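Local coordinates for glucosidase (Croceicoccus marinus, PDB 5Z3K), which is a family 39 beta-glucosidase that probably hydrolyses O-glycosidic bonds, at residues 227-239 with 376-388. Numbering follows the deposited sequence.
Sequences MWYGDNSRDPMDF and NYAIPDMYLTARD
A loop-against-loop contact, in which R234 packs on Y383 and R387 grips N232, joins the (beta/alpha)8 barrel to the beta-rich part of the chain. Segment 227-239 runs from barrel strand 223-229 into helix 238-252. Segment 376-388 starts at the end of strand 369-376 of the nine-stranded sheet and continues as a loop with a 3-10 turn at 381-383.

R234 lays CG over one face of the Y383 ring, off centre toward the rim, 3.5 Å from the centroid. This is a CH-pi contact. The R234 chain bends at chi2 (-49°) and chi3 (-125°), bringing NH1 back to bond D231 O within its own loop. The ring edge of Y383 lies near N232 O. Y383 OH is hydrogen-bonded to water 1, and this water donates to D231 O. A second water bridges S233 O and Y383 O. Replacing Y383 by alanine would probably leave the aliphatic part of R234 without its ring and water 1 without its hydroxyl partner.

R387 reaches N232 with an extended chain, side-on. R387 NE donates to N232 OD1 at 2.7 Å, and R387 NH2 to N232 O at 3.2 Å, from above the carbonyl plane. R412 also bonds N232 O, and D390 pairs with R387 NH1.

At the other end, I379 CD1 touches D235 CG at 3.6 Å. D235 OD2 forms a salt bridge with R413, and D235 OD1 accepts a capping bond from M237 N ahead of helix 238-252. P236 CD packs on Y377 CE2 at 3.5 Å. The Y377 side chain leaves the backbone with CG opposite N (chi1 174°) and reaches the barrel loop, where Y377 OH donates to R234 O at 2.6 Å.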
loop_
_atom_site.group_PDB
_atom_site.type_symbol
_atom_site.label_atom_id
_atom_site.label_comp_id
_atom_site.label_asym_id
_atom_site.label_seq_id
_atom_site.Cartn_x
_atom_site.Cartn_y
_atom_site.Cartn_z
HETATM N N MSE A 227 -2.227 6.886 7.417
HETATM C CA MSE A 227 -2.823 6.908 6.070
HETATM C C MSE A 227 -2.706 8.271 5.403
HETATM O O MSE A 227 -2.538 9.286 6.080
HETATM C CB MSE A 227 -4.293 6.494 6.125
HETATM C CG MSE A 227 -5.315 7.630 6.305
HETATM SE SE MSE A 227 -7.090 6.769 6.380
HETATM C CE MSE A 227 -6.449 5.533 7.686
ATOM N N TRP A 228 -2.808 8.293 4.076
ATOM C CA TRP A 228 -2.833 9.552 3.343
ATOM C C TRP A 228 -3.502 9.353 1.987
ATOM O O TRP A 228 -3.271 8.346 1.317
ATOM C CB TRP A 228 -1.435 10.142 3.138
ATOM C CG TRP A 228 -1.578 11.567 2.751
ATOM C CD1 TRP A 228 -1.437 12.109 1.507
ATOM C CD2 TRP A 228 -1.982 12.632 3.616
ATOM N NE1 TRP A 228 -1.703 13.466 1.554
ATOM C CE2 TRP A 228 -2.051 13.803 2.836
ATOM C CE3 TRP A 228 -2.292 12.706 4.977
ATOM C CZ2 TRP A 228 -2.412 15.036 3.376
ATOM C CZ3 TRP A 228 -2.648 13.928 5.510
ATOM C CH2 TRP A 228 -2.696 15.078 4.712
ATOM N N TYR A 229 -4.323 10.325 1.588
ATOM C CA TYR A 229 -4.968 10.333 0.286
ATOM C C TYR A 229 -4.673 11.647 -0.423
ATOM O O TYR A 229 -4.486 12.684 0.218
ATOM C CB TYR A 229 -6.489 10.175 0.396
ATOM C CG TYR A 229 -6.959 8.938 1.109
ATOM C CD1 TYR A 229 -6.838 7.682 0.524
ATOM C CD2 TYR A 229 -7.548 9.027 2.366
ATOM C CE1 TYR A 229 -7.289 6.539 1.177
ATOM C CE2 TYR A 229 -7.996 7.899 3.026
ATOM C CZ TYR A 229 -7.865 6.660 2.429
ATOM O OH TYR A 229 -8.318 5.544 3.098
ATOM N N GLY A 230 -4.676 11.608 -1.754
ATOM C CA GLY A 230 -4.394 12.803 -2.536
ATOM C C GLY A 230 -5.605 13.625 -2.948
ATOM O O GLY A 230 -5.521 14.385 -3.915
ATOM N N ASP A 231 -6.738 13.487 -2.242
ATOM C CA ASP A 231 -7.983 14.090 -2.723
ATOM C C ASP A 231 -7.848 15.590 -2.923
ATOM O O ASP A 231 -8.337 16.134 -3.916
ATOM C CB ASP A 231 -9.130 13.822 -1.751
ATOM C CG ASP A 231 -9.516 12.377 -1.701
ATOM O OD1 ASP A 231 -8.854 11.644 -0.952
ATOM O OD2 ASP A 231 -10.471 11.978 -2.401
ATOM N N ASN A 232 -7.222 16.280 -1.979
ATOM C CA ASN A 232 -7.204 17.734 -1.999
ATOM C C ASN A 232 -5.903 18.306 -2.552
ATOM O O ASN A 232 -5.693 19.523 -2.478
ATOM C CB ASN A 232 -7.475 18.275 -0.593
ATOM C CG ASN A 232 -7.777 19.764 -0.589
ATOM O OD1 ASN A 232 -7.119 20.535 0.107
ATOM N ND2 ASN A 232 -8.746 20.176 -1.403
ATOM N N SER A 233 -5.032 17.465 -3.115
ATOM C CA SER A 233 -3.777 17.938 -3.703
ATOM C C SER A 233 -3.555 17.376 -5.104
ATOM O O SER A 233 -2.945 18.027 -5.965
ATOM C CB SER A 233 -2.587 17.559 -2.806
ATOM O OG SER A 233 -2.181 16.212 -3.036
ATOM N N ARG A 234 -4.056 16.161 -5.337
ATOM C CA ARG A 234 -3.709 15.357 -6.514
ATOM C C ARG A 234 -2.205 15.352 -6.772
ATOM O O ARG A 234 -1.778 15.288 -7.925
ATOM C CB ARG A 234 -4.448 15.825 -7.777
ATOM C CG ARG A 234 -5.950 15.970 -7.647
ATOM C CD ARG A 234 -6.601 14.769 -7.027
ATOM N NE ARG A 234 -7.647 14.253 -7.896
ATOM C CZ ARG A 234 -8.936 14.218 -7.585
ATOM N NH1 ARG A 234 -9.354 14.657 -6.409
ATOM N NH2 ARG A 234 -9.800 13.723 -8.448
ATOM N N ASP A 235 -1.395 15.423 -5.710
ATOM C CA ASP A 235 0.056 15.568 -5.836
ATOM C C ASP A 235 0.720 14.267 -5.402
ATOM O O ASP A 235 0.657 13.917 -4.210
ATOM C CB ASP A 235 0.556 16.744 -4.978
ATOM C CG ASP A 235 2.037 17.071 -5.198
ATOM O OD1 ASP A 235 2.735 16.279 -5.866
ATOM O OD2 ASP A 235 2.498 18.145 -4.707
ATOM N N PRO A 236 1.361 13.519 -6.312
ATOM C CA PRO A 236 1.958 12.229 -5.913
ATOM C C PRO A 236 3.126 12.378 -4.956
ATOM O O PRO A 236 3.560 11.374 -4.373
ATOM C CB PRO A 236 2.397 11.609 -7.254
ATOM C CG PRO A 236 2.606 12.796 -8.159
ATOM C CD PRO A 236 1.549 13.801 -7.745
HETATM N N MSE A 237 3.642 13.593 -4.774
HETATM C CA MSE A 237 4.704 13.847 -3.813
HETATM C C MSE A 237 4.221 13.740 -2.356
HETATM O O MSE A 237 5.038 13.542 -1.462
HETATM C CB MSE A 237 5.324 15.233 -4.074
HETATM C CG MSE A 237 6.621 15.531 -3.300
HETATM SE SE MSE A 237 8.080 14.241 -3.629
HETATM C CE MSE A 237 8.539 14.717 -5.476
ATOM N N ASP A 238 2.903 13.830 -2.129
ATOM C CA ASP A 238 2.381 13.964 -0.764
ATOM C C ASP A 238 2.902 12.881 0.174
ATOM O O ASP A 238 3.194 13.147 1.347
ATOM C CB ASP A 238 0.854 13.907 -0.761
ATOM C CG ASP A 238 0.211 15.233 -1.049
ATOM O OD1 ASP A 238 0.928 16.179 -1.469
ATOM O OD2 ASP A 238 -1.033 15.304 -0.896
ATOM N N PHE A 239 2.999 11.645 -0.311
ATOM C CA PHE A 239 3.322 10.553 0.603
ATOM C C PHE A 239 4.726 10.697 1.169
ATOM O O PHE A 239 4.950 10.423 2.356
ATOM C CB PHE A 239 3.090 9.236 -0.122
ATOM C CG PHE A 239 1.754 9.206 -0.768
ATOM C CD1 PHE A 239 0.605 9.075 0.007
ATOM C CD2 PHE A 239 1.627 9.416 -2.123
ATOM C CE1 PHE A 239 -0.641 9.108 -0.573
ATOM C CE2 PHE A 239 0.384 9.452 -2.715
ATOM C CZ PHE A 239 -0.750 9.300 -1.950
ATOM N N ASN A 376 4.322 9.935 -16.663
ATOM C CA ASN A 376 4.164 11.336 -17.033
ATOM C C ASN A 376 2.839 11.806 -16.440
ATOM O O ASN A 376 1.776 11.605 -17.035
ATOM C CB ASN A 376 4.204 11.496 -18.558
ATOM C CG ASN A 376 4.358 12.940 -18.986
ATOM O OD1 ASN A 376 4.555 13.827 -18.152
ATOM N ND2 ASN A 376 4.282 13.184 -20.286
ATOM N N TYR A 377 2.903 12.415 -15.257
ATOM C CA TYR A 377 1.726 12.841 -14.516
ATOM C C TYR A 377 1.737 14.353 -14.327
ATOM O O TYR A 377 2.764 14.931 -13.964
ATOM C CB TYR A 377 1.654 12.158 -13.134
ATOM C CG TYR A 377 0.516 12.714 -12.309
ATOM C CD1 TYR A 377 -0.785 12.268 -12.511
ATOM C CD2 TYR A 377 0.725 13.731 -11.387
ATOM C CE1 TYR A 377 -1.832 12.791 -11.795
ATOM C CE2 TYR A 377 -0.327 14.274 -10.672
ATOM C CZ TYR A 377 -1.604 13.795 -10.886
ATOM O OH TYR A 377 -2.658 14.318 -10.170
ATOM N N ALA A 378 0.582 14.990 -14.517
ATOM C CA ALA A 378 0.456 16.437 -14.359
ATOM C C ALA A 378 -0.549 16.745 -13.256
ATOM O O ALA A 378 -1.704 16.314 -13.331
ATOM C CB ALA A 378 0.027 17.094 -15.675
ATOM N N ILE A 379 -0.106 17.470 -12.233
ATOM C CA ILE A 379 -1.052 18.016 -11.255
ATOM C C ILE A 379 -2.009 18.956 -11.980
ATOM O O ILE A 379 -1.548 19.845 -12.722
ATOM C CB ILE A 379 -0.308 18.766 -10.136
ATOM C CG1 ILE A 379 0.562 17.813 -9.309
ATOM C CG2 ILE A 379 -1.296 19.498 -9.242
ATOM C CD1 ILE A 379 1.618 18.537 -8.478
ATOM N N PRO A 380 -3.322 18.807 -11.835
ATOM C CA PRO A 380 -4.238 19.732 -12.517
ATOM C C PRO A 380 -4.080 21.159 -12.003
ATOM O O PRO A 380 -3.761 21.394 -10.832
ATOM C CB PRO A 380 -5.626 19.161 -12.195
ATOM C CG PRO A 380 -5.366 17.698 -11.898
ATOM C CD PRO A 380 -4.032 17.676 -11.209
ATOM N N ASP A 381 -4.326 22.120 -12.903
ATOM C CA ASP A 381 -4.111 23.534 -12.586
ATOM C C ASP A 381 -4.803 23.949 -11.297
ATOM O O ASP A 381 -4.222 24.673 -10.480
ATOM C CB ASP A 381 -4.605 24.422 -13.730
ATOM C CG ASP A 381 -3.906 24.138 -15.028
ATOM O OD1 ASP A 381 -2.667 24.001 -15.016
ATOM O OD2 ASP A 381 -4.599 24.039 -16.061
HETATM N N MSE A 382 -6.040 23.511 -11.088
HETATM C CA MSE A 382 -6.771 24.014 -9.938
HETATM C C MSE A 382 -6.117 23.571 -8.635
HETATM O O MSE A 382 -6.330 24.190 -7.598
HETATM C CB MSE A 382 -8.228 23.581 -9.978
HETATM C CG MSE A 382 -8.425 22.101 -9.986
HETATM SE SE MSE A 382 -10.287 21.653 -9.608
HETATM C CE MSE A 382 -10.261 19.886 -10.383
ATOM N N TYR A 383 -5.289 22.528 -8.687
ATOM C CA TYR A 383 -4.575 22.095 -7.493
ATOM C C TYR A 383 -3.205 22.749 -7.345
ATOM O O TYR A 383 -2.490 22.449 -6.381
ATOM C CB TYR A 383 -4.451 20.563 -7.477
ATOM C CG TYR A 383 -5.785 19.884 -7.244
ATOM C CD1 TYR A 383 -6.341 19.797 -5.968
ATOM C CD2 TYR A 383 -6.504 19.355 -8.309
ATOM C CE1 TYR A 383 -7.580 19.184 -5.768
ATOM C CE2 TYR A 383 -7.726 18.755 -8.118
ATOM C CZ TYR A 383 -8.262 18.664 -6.856
ATOM O OH TYR A 383 -9.486 18.047 -6.712
ATOM N N LEU A 384 -2.839 23.661 -8.246
ATOM C CA LEU A 384 -1.602 24.426 -8.115
ATOM C C LEU A 384 -1.828 25.812 -7.518
ATOM O O LEU A 384 -0.885 26.605 -7.434
ATOM C CB LEU A 384 -0.905 24.529 -9.469
ATOM C CG LEU A 384 -0.402 23.163 -9.960
ATOM C CD1 LEU A 384 -0.081 23.169 -11.450
ATOM C CD2 LEU A 384 0.804 22.705 -9.146
ATOM N N THR A 385 -3.050 26.113 -7.092
ATOM C CA THR A 385 -3.356 27.342 -6.375
ATOM C C THR A 385 -3.160 27.116 -4.881
ATOM O O THR A 385 -3.659 26.133 -4.329
ATOM C CB THR A 385 -4.796 27.767 -6.658
ATOM O OG1 THR A 385 -4.986 27.881 -8.074
ATOM C CG2 THR A 385 -5.107 29.095 -5.991
ATOM N N ALA A 386 -2.436 28.022 -4.226
ATOM C CA ALA A 386 -2.270 27.907 -2.785
ATOM C C ALA A 386 -3.609 28.116 -2.085
ATOM O O ALA A 386 -4.444 28.907 -2.525
ATOM C CB ALA A 386 -1.244 28.922 -2.272
ATOM N N ARG A 387 -3.816 27.379 -0.995
ATOM C CA ARG A 387 -4.993 27.574 -0.161
ATOM C C ARG A 387 -4.826 28.799 0.729
ATOM O O ARG A 387 -3.710 29.168 1.103
ATOM C CB ARG A 387 -5.242 26.361 0.735
ATOM C CG ARG A 387 -5.253 25.025 0.045
ATOM C CD ARG A 387 -5.581 23.936 1.056
ATOM N NE ARG A 387 -5.361 22.601 0.506
ATOM C CZ ARG A 387 -4.165 22.023 0.429
ATOM N NH1 ARG A 387 -3.081 22.661 0.866
ATOM N NH2 ARG A 387 -4.050 20.806 -0.087
ATOM N N ASP A 388 -5.961 29.414 1.088
ATOM C CA ASP A 388 -5.967 30.415 2.155
ATOM C C ASP A 388 -5.479 29.818 3.465
ATOM O O ASP A 388 -4.703 30.442 4.198
ATOM C CB ASP A 388 -7.378 30.973 2.354
ATOM C CG ASP A 388 -7.732 32.033 1.347
ATOM O OD1 ASP A 388 -6.814 32.519 0.653
ATOM O OD2 ASP A 388 -8.929 32.379 1.254
HETATM O O HOH W 1 -10.754 18.367 -3.898
HETATM O O HOH W 2 -1.509 20.265 -5.212
#